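Local coordinates for threonine phosphate decarboxylase-like enzyme (Sulfurospirillum multivorans, PDB 6OUX), which decarboxylates L-serine O-phosphate to ethanolamine O-phosphate, using pyridoxal phosphate, to supply a precursor for norcobamide biosynthesis, at residues A249-G254 and E280-L285. Residues are numbered along the deposited sequence; the frame is centred on the assembly and turned at random.
Sequences AGVRLG and EYCLRL
Within the large domain of this fold-type I PLP enzyme, the chain leading into strand 254-257, the antiparallel member of the seven-stranded sheet, packs through Val-251 and Leu-253 on Cys-282 and Leu-283 of helix 277-286. The joint is purely apolar: the contact buries 154 Å² in all, and all four touching residues are buried. Leu-253 gives the largest share and meets two helix residues with one methyl, CD1, which lies 4.1 Å from CD1 of Leu-283 and 4.4 Å from CB of Cys-282. Its CG stands anti to the carbonyl carbon (chi1 -67°) and CD1 continues the extended chain (chi2 169°), carrying this methyl to the helix. Leu-283 starts less directly, its CA-CB bond not aimed at the loop, but its CD1 methyl closes the gap, and the two leucine side chains cross at a slant. The neighbouring touch is Val-251 CG2 against SG of Cys-282, at 4.2 Å; CG1 of Val-251 nearly eclipses the backbone N, so the exact placement of its methyls is somewhat doubtful. Alternation accounts for the pairing, since Val-251 and Leu-253 both face the helix while Arg-252 between them turns elsewhere, making a salt bridge with Glu-110 and packing on Asn-274 of the second subunit. Ser-243 OG bonds to both Val-251 O and Leu-253 N, tying down the backbone that presents the two apolar groups. Away from the contact on the same helix, Arg-284 grips OE2 of Glu-280, one turn earlier, side-on, with NE at 3.0 Å and an N-H...O angle of 158°, using the anti lone pair; NH2 reaches the same oxygen. Leu-283 continues onto Leu-87 and Met-91 of helix 84-95. The sheet entered here, with 254-257 antiparallel to both its neighbours, 102-105 and 236-241, is that of the fold-type I large domain.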
loop_
_atom_site.group_PDB
_atom_site.type_symbol
_atom_site.label_atom_id
_atom_site.label_comp_id
_atom_site.label_asym_id
_atom_site.label_seq_id
_atom_site.Cartn_x
_atom_site.Cartn_y
_atom_site.Cartn_z
ATOM N N ALA A 249 -13.013 2.205 -3.938
ATOM C CA ALA A 249 -12.225 3.366 -3.522
ATOM C C ALA A 249 -11.124 3.061 -2.519
ATOM O O ALA A 249 -9.947 3.290 -2.806
ATOM C CB ALA A 249 -13.158 4.445 -2.953
ATOM N N GLY A 250 -11.518 2.532 -1.359
ATOM C CA GLY A 250 -10.610 2.341 -0.233
ATOM C C GLY A 250 -9.706 1.127 -0.291
ATOM O O GLY A 250 -9.043 0.816 0.730
ATOM N N VAL A 251 -9.726 0.408 -1.435
ATOM C CA VAL A 251 -8.730 -0.692 -1.723
ATOM C C VAL A 251 -7.966 -0.353 -3.001
ATOM O O VAL A 251 -8.554 -0.161 -4.046
ATOM C CB VAL A 251 -9.304 -2.141 -1.650
ATOM C CG1 VAL A 251 -10.761 -2.137 -1.214
ATOM C CG2 VAL A 251 -9.061 -2.990 -2.898
ATOM N N ARG A 252 -6.662 -0.248 -2.878
ATOM C CA ARG A 252 -5.813 0.319 -3.935
ATOM C C ARG A 252 -5.001 -0.762 -4.598
ATOM O O ARG A 252 -4.095 -1.319 -3.998
ATOM C CB ARG A 252 -4.880 1.398 -3.373
ATOM C CG ARG A 252 -5.609 2.628 -2.824
ATOM C CD ARG A 252 -4.788 3.913 -2.958
ATOM N NE ARG A 252 -3.364 3.690 -2.684
ATOM C CZ ARG A 252 -2.362 4.438 -3.158
ATOM N NH1 ARG A 252 -2.599 5.493 -3.948
ATOM N NH2 ARG A 252 -1.107 4.136 -2.837
ATOM N N LEU A 253 -5.334 -1.057 -5.853
ATOM C CA LEU A 253 -4.714 -2.146 -6.600
ATOM C C LEU A 253 -4.477 -1.803 -8.041
ATOM O O LEU A 253 -5.329 -1.251 -8.690
ATOM C CB LEU A 253 -5.638 -3.341 -6.660
ATOM C CG LEU A 253 -5.916 -4.062 -5.371
ATOM C CD1 LEU A 253 -7.059 -5.028 -5.605
ATOM C CD2 LEU A 253 -4.678 -4.778 -4.887
ATOM N N GLY A 254 -3.329 -2.192 -8.559
ATOM C CA GLY A 254 -3.093 -2.063 -9.983
ATOM C C GLY A 254 -2.089 -3.101 -10.364
ATOM O O GLY A 254 -1.418 -3.699 -9.465
ATOM N N GLU A 280 -6.526 -8.492 -1.386
ATOM C CA GLU A 280 -6.438 -9.854 -1.862
ATOM C C GLU A 280 -7.773 -10.475 -2.182
ATOM O O GLU A 280 -7.876 -11.097 -3.218
ATOM C CB GLU A 280 -5.721 -10.750 -0.874
ATOM C CG GLU A 280 -5.590 -12.150 -1.386
ATOM C CD GLU A 280 -4.753 -13.035 -0.478
ATOM O OE1 GLU A 280 -4.186 -12.565 0.544
ATOM O OE2 GLU A 280 -4.707 -14.226 -0.790
ATOM N N TYR A 281 -8.758 -10.355 -1.280
ATOM C CA TYR A 281 -10.107 -10.835 -1.521
ATOM C C TYR A 281 -10.581 -10.277 -2.888
ATOM O O TYR A 281 -11.112 -11.000 -3.729
ATOM C CB TYR A 281 -11.082 -10.359 -0.434
ATOM C CG TYR A 281 -12.511 -10.627 -0.821
ATOM C CD1 TYR A 281 -13.065 -11.915 -0.656
ATOM C CD2 TYR A 281 -13.288 -9.663 -1.449
ATOM C CE1 TYR A 281 -14.377 -12.208 -1.057
ATOM C CE2 TYR A 281 -14.595 -9.973 -1.884
ATOM C CZ TYR A 281 -15.125 -11.238 -1.692
ATOM O OH TYR A 281 -16.419 -11.547 -2.094
ATOM N N CYS A 282 -10.384 -8.990 -3.084
ATOM C CA CYS A 282 -10.914 -8.327 -4.282
ATOM C C CYS A 282 -10.191 -8.808 -5.519
ATOM O O CYS A 282 -10.800 -9.049 -6.555
ATOM C CB CYS A 282 -10.772 -6.810 -4.170
ATOM S SG CYS A 282 -11.985 -6.026 -3.086
ATOM N N LEU A 283 -8.896 -8.978 -5.386
ATOM C CA LEU A 283 -8.098 -9.459 -6.497
ATOM C C LEU A 283 -8.573 -10.844 -6.972
ATOM O O LEU A 283 -8.711 -11.088 -8.214
ATOM C CB LEU A 283 -6.625 -9.533 -6.130
ATOM C CG LEU A 283 -5.748 -9.588 -7.361
ATOM C CD1 LEU A 283 -5.509 -8.152 -7.796
ATOM C CD2 LEU A 283 -4.426 -10.306 -7.098
ATOM N N ARG A 284 -8.822 -11.723 -5.998
ATOM C CA ARG A 284 -9.268 -13.084 -6.299
ATOM C C ARG A 284 -10.704 -13.104 -6.790
ATOM O O ARG A 284 -11.066 -13.955 -7.607
ATOM C CB ARG A 284 -9.150 -13.980 -5.111
ATOM C CG ARG A 284 -7.727 -14.245 -4.667
ATOM C CD ARG A 284 -7.733 -15.152 -3.424
ATOM N NE ARG A 284 -6.371 -15.388 -3.017
ATOM C CZ ARG A 284 -5.568 -16.314 -3.538
ATOM N NH1 ARG A 284 -6.004 -17.195 -4.446
ATOM N NH2 ARG A 284 -4.322 -16.375 -3.107
ATOM N N LEU A 285 -11.506 -12.164 -6.333
ATOM C CA LEU A 285 -12.821 -11.992 -6.876
ATOM C C LEU A 285 -12.770 -11.633 -8.355
ATOM O O LEU A 285 -13.415 -12.258 -9.195
ATOM C CB LEU A 285 -13.545 -10.905 -6.078
ATOM C CG LEU A 285 -14.998 -10.705 -6.458
ATOM C CD1 LEU A 285 -15.839 -11.920 -6.042
ATOM C CD2 LEU A 285 -15.430 -9.439 -5.775
#